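Local atomic coordinates of adenylate isopentenyltransferase (Humulus lupulus, PDB entry 3A8T), a protein that transfers the dimethylallyl group of dimethylallyl diphosphate to the exocyclic amino group of the adenine of AMP, ADP or ATP, making cytokinin precursors. Residues 78-81 against 82-85; 120-123 against 124-127; 196-200 against 201-205; 299-302 against 303-307. All blocks are in the same frame, centred on the assembly; numbering follows the deposited sequence.

Contact 1 (78-81 against 82-85); sequences KGLD and ITTN. With ATP (adenosine-5'-triphosphate), chain B.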
loop_
_atom_site.group_PDB
_atom_site.type_symbol
_atom_site.label_atom_id
_atom_site.label_comp_id
_atom_site.label_asym_id
_atom_site.label_seq_id
_atom_site.Cartn_x
_atom_site.Cartn_y
_atom_site.Cartn_z
ATOM N N LYS A 78 5.811 -3.351 -11.686
ATOM C CA LYS A 78 5.372 -2.373 -12.682
ATOM C C LYS A 78 3.985 -2.886 -13.052
ATOM O O LYS A 78 3.786 -4.093 -13.220
ATOM C CB LYS A 78 6.256 -2.420 -13.933
ATOM C CG LYS A 78 7.750 -2.607 -13.661
ATOM C CD LYS A 78 8.496 -2.992 -14.921
ATOM C CE LYS A 78 7.834 -4.235 -15.564
ATOM N NZ LYS A 78 7.975 -4.415 -17.078
ATOM N N GLY A 79 3.008 -2.018 -13.184
ATOM C CA GLY A 79 1.701 -2.536 -13.551
ATOM C C GLY A 79 0.612 -2.239 -12.535
ATOM O O GLY A 79 0.912 -1.983 -11.341
ATOM N N LEU A 80 -0.640 -2.279 -13.014
ATOM C CA LEU A 80 -1.836 -2.020 -12.222
ATOM C C LEU A 80 -1.624 -0.872 -11.275
ATOM O O LEU A 80 -1.914 -0.996 -10.101
ATOM C CB LEU A 80 -2.240 -3.267 -11.427
ATOM C CG LEU A 80 -2.414 -4.595 -12.204
ATOM C CD1 LEU A 80 -2.697 -5.701 -11.195
ATOM C CD2 LEU A 80 -3.511 -4.525 -13.244
ATOM N N ASP A 81 -1.128 0.240 -11.794
ATOM C CA ASP A 81 -0.858 1.413 -11.006
ATOM C C ASP A 81 -2.097 1.830 -10.210
ATOM O O ASP A 81 -1.976 2.236 -9.035
ATOM C CB ASP A 81 -0.366 2.537 -11.911
ATOM C CG ASP A 81 0.997 2.225 -12.584
ATOM O OD1 ASP A 81 1.776 1.412 -12.065
ATOM O OD2 ASP A 81 1.331 2.815 -13.625
ATOM N N ILE A 82 -3.285 1.688 -10.813
ATOM C CA ILE A 82 -4.538 2.044 -10.120
ATOM C C ILE A 82 -4.892 1.027 -9.056
ATOM O O ILE A 82 -5.016 1.363 -7.896
ATOM C CB ILE A 82 -5.762 2.148 -11.092
ATOM C CG1 ILE A 82 -5.589 3.349 -12.008
ATOM C CG2 ILE A 82 -7.111 2.344 -10.304
ATOM C CD1 ILE A 82 -6.591 3.348 -13.197
ATOM N N THR A 83 -5.026 -0.224 -9.483
ATOM C CA THR A 83 -5.381 -1.322 -8.609
ATOM C C THR A 83 -4.490 -1.424 -7.371
ATOM O O THR A 83 -4.989 -1.710 -6.288
ATOM C CB THR A 83 -5.392 -2.698 -9.383
ATOM O OG1 THR A 83 -6.268 -2.626 -10.533
ATOM C CG2 THR A 83 -5.906 -3.826 -8.452
ATOM N N THR A 84 -3.197 -1.138 -7.527
ATOM C CA THR A 84 -2.271 -1.248 -6.415
ATOM C C THR A 84 -2.150 -0.028 -5.549
ATOM O O THR A 84 -1.495 -0.077 -4.515
ATOM C CB THR A 84 -0.815 -1.705 -6.852
ATOM O OG1 THR A 84 -0.319 -0.859 -7.877
ATOM C CG2 THR A 84 -0.809 -3.181 -7.319
ATOM N N ASN A 85 -2.828 1.040 -5.973
ATOM C CA ASN A 85 -2.882 2.307 -5.298
ATOM C C ASN A 85 -1.507 2.973 -5.236
ATOM O O ASN A 85 -1.102 3.482 -4.177
ATOM C CB ASN A 85 -3.463 2.122 -3.899
ATOM C CG ASN A 85 -4.714 1.161 -3.869
ATOM O OD1 ASN A 85 -4.607 -0.060 -3.485
ATOM N ND2 ASN A 85 -5.885 1.697 -4.249
HETATM P PG ATP B . 1.246 -11.800 3.981
HETATM O O1G ATP B . 2.663 -12.272 4.082
HETATM O O2G ATP B . 0.651 -12.338 2.562
HETATM O O3G ATP B . 0.356 -12.422 5.175
HETATM P PB ATP B . 2.471 -9.334 4.070
HETATM O O1B ATP B . 2.943 -9.017 5.383
HETATM O O2B ATP B . 3.560 -10.177 3.352
HETATM O O3B ATP B . 1.096 -10.146 4.121
HETATM P PA ATP B . 0.808 -7.309 3.027
HETATM O O1A ATP B . -0.061 -7.359 4.193
HETATM O O2A ATP B . 1.014 -5.738 2.671
HETATM O O3A ATP B . 2.317 -7.939 3.250
HETATM O "O5'" ATP B . 0.104 -7.920 1.694
HETATM C "C5'" ATP B . -0.617 -9.098 1.928
HETATM C "C4'" ATP B . -1.617 -9.226 0.795
HETATM O "O4'" ATP B . -2.467 -8.072 0.800
HETATM C "C3'" ATP B . -0.992 -9.240 -0.622
HETATM O "O3'" ATP B . -0.626 -10.564 -1.002
HETATM C "C2'" ATP B . -2.119 -8.643 -1.481
HETATM O "O2'" ATP B . -3.009 -9.634 -1.864
HETATM C "C1'" ATP B . -2.802 -7.642 -0.578
HETATM N N9 ATP B . -2.294 -6.267 -0.840
HETATM C C8 ATP B . -1.291 -5.602 -0.135
HETATM N N7 ATP B . -1.020 -4.442 -0.697
HETATM C C5 ATP B . -1.820 -4.275 -1.789
HETATM C C6 ATP B . -2.005 -3.259 -2.808
HETATM N N6 ATP B . -1.266 -2.103 -2.839
HETATM N N1 ATP B . -2.940 -3.478 -3.757
HETATM C C2 ATP B . -3.675 -4.582 -3.767
HETATM N N3 ATP B . -3.541 -5.548 -2.856
HETATM C C4 ATP B . -2.656 -5.456 -1.876
#
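With chi1 at 53°, T84 sets its OG1 between its own backbone N and carbonyl carbon, which turns the hydroxyl back on L80. T84 thus grips a single carbonyl oxygen twice. Its OG1 donates to L80 O over 2.7 Å from well above the carbonyl plane, while its N lies 2.9 Å from L80 O and approaches almost in line with the C=O bond. The hydroxyl has a second, weak partner in K86 NZ. The closest side-chain approach between L80 and T83 is CB to CB, 3.8 Å, and L80 also packs on F210 and L228. T83 gives its hydroxyl to E206, whose carboxylate also takes I82 N, so the loop is tied to helix 203-210. Earlier in the loop G79 has a positive phi of 120°, where a side chain would be jammed against the carbonyl of K78; glycine suits it. From I82 to N85 the chain makes a type I beta turn, closed by N85 N on I82 O at 2.9 Å. What the turn presents is T84 O, which accepts a nearly straight bond from N6 of ATP (2.6 Å, 167°) and a further one from Q75. GMP and IMP carry an oxygen where adenine has N6; since it could not donate here, the bond is consistent with their not being used as substrates. Such a backbone acceptor for the exocyclic amine marks an adenine-recognition site, here that of a cytokinin-forming prenyltransferase.

Contact 2 (120-123 against 124-127); sequences GKAV and SEIT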
loop_
_atom_site.group_PDB
_atom_site.type_symbol
_atom_site.label_atom_id
_atom_site.label_comp_id
_atom_site.label_asym_id
_atom_site.label_seq_id
_atom_site.Cartn_x
_atom_site.Cartn_y
_atom_site.Cartn_z
ATOM N N GLY A 120 18.121 -2.715 1.165
ATOM C CA GLY A 120 19.282 -2.402 1.972
ATOM C C GLY A 120 20.252 -1.594 1.108
ATOM O O GLY A 120 20.910 -0.676 1.608
ATOM N N LYS A 121 20.337 -1.915 -0.187
ATOM C CA LYS A 121 21.209 -1.186 -1.103
ATOM C C LYS A 121 20.752 0.297 -1.174
ATOM O O LYS A 121 21.564 1.221 -1.022
ATOM C CB LYS A 121 21.147 -1.809 -2.511
ATOM C CG LYS A 121 21.917 -3.107 -2.663
ATOM C CD LYS A 121 21.513 -3.865 -3.968
ATOM C CE LYS A 121 21.805 -5.399 -3.899
ATOM N NZ LYS A 121 21.071 -6.224 -4.969
ATOM N N ALA A 122 19.449 0.482 -1.405
ATOM C CA ALA A 122 18.829 1.786 -1.494
ATOM C C ALA A 122 18.991 2.546 -0.197
ATOM O O ALA A 122 19.195 3.762 -0.216
ATOM C CB ALA A 122 17.346 1.661 -1.841
ATOM N N VAL A 123 18.901 1.868 0.933
ATOM C CA VAL A 123 19.067 2.619 2.192
ATOM C C VAL A 123 20.479 3.209 2.208
ATOM O O VAL A 123 20.706 4.363 2.504
ATOM C CB VAL A 123 18.904 1.727 3.409
ATOM C CG1 VAL A 123 19.372 2.398 4.614
ATOM C CG2 VAL A 123 17.468 1.351 3.562
ATOM N N SER A 124 21.409 2.374 1.804
ATOM C CA SER A 124 22.803 2.710 1.798
ATOM C C SER A 124 23.139 3.836 0.799
ATOM O O SER A 124 23.920 4.737 1.058
ATOM C CB SER A 124 23.535 1.417 1.495
ATOM O OG SER A 124 24.874 1.546 1.850
ATOM N N GLU A 125 22.498 3.791 -0.340
ATOM C CA GLU A 125 22.708 4.778 -1.361
ATOM C C GLU A 125 22.174 6.158 -1.025
ATOM O O GLU A 125 22.828 7.148 -1.334
ATOM C CB GLU A 125 22.082 4.275 -2.656
ATOM C CG GLU A 125 22.954 3.204 -3.306
ATOM C CD GLU A 125 22.160 2.188 -4.087
ATOM O OE1 GLU A 125 22.765 1.162 -4.462
ATOM O OE2 GLU A 125 20.945 2.407 -4.323
ATOM N N ILE A 126 20.990 6.202 -0.409
ATOM C CA ILE A 126 20.334 7.439 -0.039
ATOM C C ILE A 126 21.128 8.191 1.004
ATOM O O ILE A 126 21.282 9.395 0.923
ATOM C CB ILE A 126 18.866 7.156 0.514
ATOM C CG1 ILE A 126 17.999 6.566 -0.592
ATOM C CG2 ILE A 126 18.272 8.396 1.095
ATOM C CD1 ILE A 126 16.872 5.770 -0.082
ATOM N N THR A 127 21.559 7.466 2.015
ATOM C CA THR A 127 22.349 8.015 3.091
ATOM C C THR A 127 23.601 8.552 2.440
ATOM O O THR A 127 24.120 9.592 2.830
ATOM C CB THR A 127 22.749 6.905 4.094
ATOM O OG1 THR A 127 21.571 6.243 4.573
ATOM C CG2 THR A 127 23.481 7.517 5.290
#
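K121 and E125, one helical turn apart, are joined first through the backbone: E125 N donates to K121 O in the carbonyl plane at 2.8 Å. The same step recurs from S124 N to G120 O and from I126 N to A122 O, the latter 3.0 Å long, and T127 N reaches V123 O at 3.3 Å. T127 OG1 also sits 2.9 Å from V123 O, close to its own helix as threonine hydroxyls often are. These residues belong to helix 112-128, which packs on the parallel sheet of this P-loop NTPase-like fold: A122, V123 and I126 rest on I69 of strand 66-70, and T127 on P133. Apolar contact between the turns is modest. I126 has CG1 anti to the carbonyl carbon, beside N (chi1 -64°), and an extended chi2, which together lay CG1 and CD1 along A122; CD1 is 3.1 Å from A122 O and, more loosely, 4.5 Å from A122 CB. An alanine in place of I126 is likely to open a gap between the helix and I69 and P133. Charged chains take the outward face. E125 folds its carboxylate back beside K121 O without bonding to it, CD being 3.3 Å from that oxygen, whereas K121 runs extended and gives its NZ to S117 OG.

Contact 3 (196-200 against 201-205); sequences DDMLE and LGMFD
M198 and M203 meet at a Schellman motif, the turn that ends helix 184-201 and passes the chain directly to helix 203-210. Its signature is a pair of backbone bonds reaching back into the last turn: M203 N donates to M198 O at 2.7 Å, and G202 N to L199 O at 3.0 Å, coming from above the carbonyl plane. Just before, L201 N still bonds D197 O in the helical manner. The reversal needs G202, since at its phi of 115° a side chain would be jammed against the carbonyl of L201; the same glycine occupies the N-cap position of helix 203-210. Flexible methionines suit the buried angle between the two helices. M203 has CG anti to N (chi1 171°), which lays its thioether beside M198 CB, and the two chains cross obliquely. Their CE methyls are modelled 3.2 Å apart, closer than methyls normally pack, so the exact distance is doubtful. Both cover I82 and T83 or N85 of the adenine-binding loop. L199 CD1 lies 4.2 Å from F204 CB, while the F204 ring meets F237 edge-to-face. One water bridges the junction, donating to L199 O at 2.7 Å and accepting from F204 N at 3.1 Å.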
loop_
_atom_site.group_PDB
_atom_site.type_symbol
_atom_site.label_atom_id
_atom_site.label_comp_id
_atom_site.label_asym_id
_atom_site.label_seq_id
_atom_site.Cartn_x
_atom_site.Cartn_y
_atom_site.Cartn_z
ATOM N N ASP A 196 -14.388 2.706 -4.704
ATOM C CA ASP A 196 -15.227 3.448 -5.653
ATOM C C ASP A 196 -14.379 4.447 -6.480
ATOM O O ASP A 196 -14.543 4.549 -7.676
ATOM C CB ASP A 196 -16.347 4.184 -4.897
ATOM C CG ASP A 196 -17.555 3.269 -4.551
ATOM O OD1 ASP A 196 -17.422 2.030 -4.526
ATOM O OD2 ASP A 196 -18.653 3.792 -4.289
ATOM N N ASP A 197 -13.466 5.174 -5.860
ATOM C CA ASP A 197 -12.603 6.105 -6.601
ATOM C C ASP A 197 -11.689 5.379 -7.611
ATOM O O ASP A 197 -11.348 5.927 -8.611
ATOM C CB ASP A 197 -11.691 6.914 -5.660
ATOM C CG ASP A 197 -12.450 7.803 -4.648
ATOM O OD1 ASP A 197 -13.713 7.851 -4.646
ATOM O OD2 ASP A 197 -11.756 8.457 -3.821
ATOM N N MET A 198 -11.244 4.168 -7.297
ATOM C CA MET A 198 -10.397 3.348 -8.201
ATOM C C MET A 198 -11.225 2.901 -9.402
ATOM O O MET A 198 -10.727 2.848 -10.513
ATOM C CB MET A 198 -9.864 2.094 -7.483
ATOM C CG MET A 198 -8.786 2.449 -6.456
ATOM S SD MET A 198 -8.608 1.372 -5.058
ATOM C CE MET A 198 -8.109 -0.090 -5.791
ATOM N N LEU A 199 -12.491 2.578 -9.174
ATOM C CA LEU A 199 -13.342 2.149 -10.280
ATOM C C LEU A 199 -13.615 3.373 -11.132
ATOM O O LEU A 199 -13.593 3.291 -12.347
ATOM C CB LEU A 199 -14.702 1.586 -9.803
ATOM C CG LEU A 199 -15.086 0.121 -9.535
ATOM C CD1 LEU A 199 -14.203 -0.832 -10.333
ATOM C CD2 LEU A 199 -15.027 -0.157 -8.031
ATOM N N GLU A 200 -13.876 4.506 -10.499
ATOM C CA GLU A 200 -14.148 5.733 -11.244
ATOM C C GLU A 200 -12.938 6.173 -12.089
ATOM O O GLU A 200 -13.087 6.751 -13.167
ATOM C CB GLU A 200 -14.584 6.829 -10.281
ATOM C CG GLU A 200 -15.053 8.080 -10.939
ATOM C CD GLU A 200 -15.762 9.046 -9.963
ATOM O OE1 GLU A 200 -15.333 9.120 -8.772
ATOM O OE2 GLU A 200 -16.737 9.748 -10.405
ATOM N N LEU A 201 -11.739 5.863 -11.614
ATOM C CA LEU A 201 -10.508 6.203 -12.319
ATOM C C LEU A 201 -10.240 5.222 -13.457
ATOM O O LEU A 201 -9.399 5.450 -14.256
ATOM C CB LEU A 201 -9.351 6.137 -11.340
ATOM C CG LEU A 201 -8.282 7.195 -11.099
ATOM C CD1 LEU A 201 -8.822 8.645 -11.288
ATOM C CD2 LEU A 201 -7.747 6.967 -9.660
ATOM N N GLY A 202 -10.909 4.092 -13.474
ATOM C CA GLY A 202 -10.686 3.153 -14.552
ATOM C C GLY A 202 -10.071 1.830 -14.122
ATOM O O GLY A 202 -9.465 1.127 -14.947
ATOM N N MET A 203 -10.209 1.481 -12.841
ATOM C CA MET A 203 -9.652 0.219 -12.385
ATOM C C MET A 203 -10.136 -1.020 -13.177
ATOM O O MET A 203 -9.356 -1.908 -13.452
ATOM C CB MET A 203 -9.941 0.024 -10.902
ATOM C CG MET A 203 -9.593 -1.346 -10.362
ATOM S SD MET A 203 -10.296 -1.638 -8.748
ATOM C CE MET A 203 -9.008 -2.375 -7.913
ATOM N N PHE A 204 -11.412 -1.059 -13.521
ATOM C CA PHE A 204 -12.020 -2.160 -14.235
ATOM C C PHE A 204 -11.425 -2.378 -15.634
ATOM O O PHE A 204 -11.136 -3.492 -16.033
ATOM C CB PHE A 204 -13.543 -1.948 -14.285
ATOM C CG PHE A 204 -14.274 -2.912 -15.196
ATOM C CD1 PHE A 204 -14.546 -4.225 -14.783
ATOM C CD2 PHE A 204 -14.641 -2.516 -16.492
ATOM C CE1 PHE A 204 -15.177 -5.163 -15.639
ATOM C CE2 PHE A 204 -15.289 -3.448 -17.406
ATOM C CZ PHE A 204 -15.553 -4.760 -16.981
ATOM N N ASP A 205 -11.223 -1.311 -16.375
ATOM C CA ASP A 205 -10.632 -1.414 -17.687
ATOM C C ASP A 205 -9.198 -1.825 -17.571
ATOM O O ASP A 205 -8.684 -2.478 -18.407
ATOM C CB ASP A 205 -10.731 -0.069 -18.349
ATOM C CG ASP A 205 -12.161 0.364 -18.463
ATOM O OD1 ASP A 205 -12.910 -0.238 -19.270
ATOM O OD2 ASP A 205 -12.562 1.281 -17.723
HETATM O O HOH W 1 -13.584 1.164 -13.953
#

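Contact 4 (299-302 against 303-307); sequences LDAT and ESFRA
A301 and F305 meet in an apolar contact, A301 CB being modelled 3.2 Å from F305 CE2, a closeness that is doubtful. A small residue suits this place beside the ring, which continues to Y190, met edge-to-face, and close to G52 of the ATP-binding loop. Backbone bonds start the helix: R306 N donates to T302 O at 3.0 Å, nearly straight at 164°, and F305 N donates to A301 O, whose position is less sure. Side-chain bonds centre on D300. Its OD1 accepts T302 N at 2.7 Å, nearly in line with the C-O bond, and T302 OG1 at 2.6 Å on the syn lone pair. T302 reaches it because OG1 is anti to the carbonyl carbon, beside N (chi1 -57°); that hydroxyl also accepts from S183 N. Replacing T302 by a valine would probably leave D300 OD1 one donor short and S183 N without its acceptor. A water donates to D300 O and accepts weakly from E303 N. The T302 methyl lies alongside R306, its CG2 3.9 Å from NH2, and at the surface R306 NE forms a weak salt bridge with E303 OE2 at 3.4 Å. Aspartate suits the place where strand 296-300 stops, since its carboxylate can take up a backbone N-H of the turn: an Asx turn leading from the edge strand of the parallel sheet into helix 302-309, A301 standing at the N-cap position.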
loop_
_atom_site.group_PDB
_atom_site.type_symbol
_atom_site.label_atom_id
_atom_site.label_comp_id
_atom_site.label_asym_id
_atom_site.label_seq_id
_atom_site.Cartn_x
_atom_site.Cartn_y
_atom_site.Cartn_z
ATOM N N LEU A 299 0.288 8.102 15.196
ATOM C CA LEU A 299 -0.331 9.331 14.686
ATOM C C LEU A 299 -1.786 8.993 14.446
ATOM O O LEU A 299 -2.085 8.029 13.770
ATOM C CB LEU A 299 0.316 9.788 13.372
ATOM C CG LEU A 299 1.810 10.113 13.444
ATOM C CD1 LEU A 299 2.352 10.249 12.046
ATOM C CD2 LEU A 299 2.078 11.360 14.287
ATOM N N ASP A 300 -2.696 9.753 15.028
ATOM C CA ASP A 300 -4.077 9.433 14.819
ATOM C C ASP A 300 -4.663 10.259 13.702
ATOM O O ASP A 300 -5.037 11.424 13.889
ATOM C CB ASP A 300 -4.888 9.648 16.085
ATOM C CG ASP A 300 -6.297 9.045 15.972
ATOM O OD1 ASP A 300 -6.827 8.891 14.830
ATOM O OD2 ASP A 300 -6.874 8.713 17.017
ATOM N N ALA A 301 -4.780 9.620 12.548
ATOM C CA ALA A 301 -5.329 10.215 11.353
ATOM C C ALA A 301 -6.867 10.091 11.266
ATOM O O ALA A 301 -7.453 10.435 10.246
ATOM C CB ALA A 301 -4.699 9.533 10.134
ATOM N N THR A 302 -7.523 9.586 12.303
ATOM C CA THR A 302 -8.973 9.390 12.221
ATOM C C THR A 302 -9.862 10.559 11.801
ATOM O O THR A 302 -10.668 10.409 10.935
ATOM C CB THR A 302 -9.517 8.800 13.516
ATOM O OG1 THR A 302 -8.832 7.562 13.782
ATOM C CG2 THR A 302 -11.039 8.569 13.386
ATOM N N GLU A 303 -9.699 11.730 12.376
ATOM C CA GLU A 303 -10.543 12.810 12.003
ATOM C C GLU A 303 -10.198 13.344 10.644
ATOM O O GLU A 303 -11.021 14.033 10.011
ATOM C CB GLU A 303 -10.433 13.943 13.006
ATOM C CG GLU A 303 -10.859 13.543 14.418
ATOM C CD GLU A 303 -12.288 13.044 14.496
ATOM O OE1 GLU A 303 -13.176 13.680 13.874
ATOM O OE2 GLU A 303 -12.513 12.022 15.192
ATOM N N SER A 304 -8.976 13.080 10.210
ATOM C CA SER A 304 -8.524 13.538 8.914
ATOM C C SER A 304 -9.274 12.756 7.873
ATOM O O SER A 304 -9.706 13.300 6.869
ATOM C CB SER A 304 -7.004 13.297 8.719
ATOM O OG SER A 304 -6.182 14.116 9.531
ATOM N N PHE A 305 -9.409 11.460 8.130
ATOM C CA PHE A 305 -10.099 10.555 7.240
ATOM C C PHE A 305 -11.602 10.774 7.223
ATOM O O PHE A 305 -12.225 10.761 6.137
ATOM C CB PHE A 305 -9.727 9.109 7.614
ATOM C CG PHE A 305 -8.355 8.726 7.140
ATOM C CD1 PHE A 305 -8.186 7.947 6.019
ATOM C CD2 PHE A 305 -7.227 9.278 7.728
ATOM C CE1 PHE A 305 -6.911 7.731 5.479
ATOM C CE2 PHE A 305 -5.953 9.066 7.188
ATOM C CZ PHE A 305 -5.802 8.293 6.064
ATOM N N ARG A 306 -12.172 10.996 8.411
ATOM C CA ARG A 306 -13.609 11.273 8.562
ATOM C C ARG A 306 -13.880 12.465 7.647
ATOM O O ARG A 306 -14.729 12.405 6.762
ATOM C CB ARG A 306 -13.915 11.672 10.006
ATOM C CG ARG A 306 -15.117 11.034 10.665
ATOM C CD ARG A 306 -15.257 11.470 12.168
ATOM N NE ARG A 306 -14.799 10.470 13.142
ATOM C CZ ARG A 306 -15.364 9.279 13.248
ATOM N NH1 ARG A 306 -16.386 8.981 12.457
ATOM N NH2 ARG A 306 -14.909 8.371 14.103
ATOM N N ALA A 307 -13.142 13.547 7.853
ATOM C CA ALA A 307 -13.293 14.741 7.017
ATOM C C ALA A 307 -13.000 14.446 5.529
ATOM O O ALA A 307 -13.620 14.990 4.634
ATOM C CB ALA A 307 -12.383 15.818 7.516
HETATM O O HOH W 2 -7.458 12.022 14.791
#

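Contacts 1 and 3 touch: I82, T83 and N85 of the adenine-binding loop pack on M198 and M203, so the junction of helices 184-201 and 203-210 backs that loop. Contact 2, centred about 35 Å from the centre of contact 3, lies across the chain's centre and remote from the ATP-binding residues. Contact 4 is the most buried, at the edge strand 296-300, whereas the others are only partly so. The chemistry follows the place. A doubly gripped carbonyl shapes the ligand loop, plain helical bonds with outward charges serve a helix covering the sheet, glycine and methionines make the helix-to-helix turn, and a carboxylate holds the turn between strand and helix.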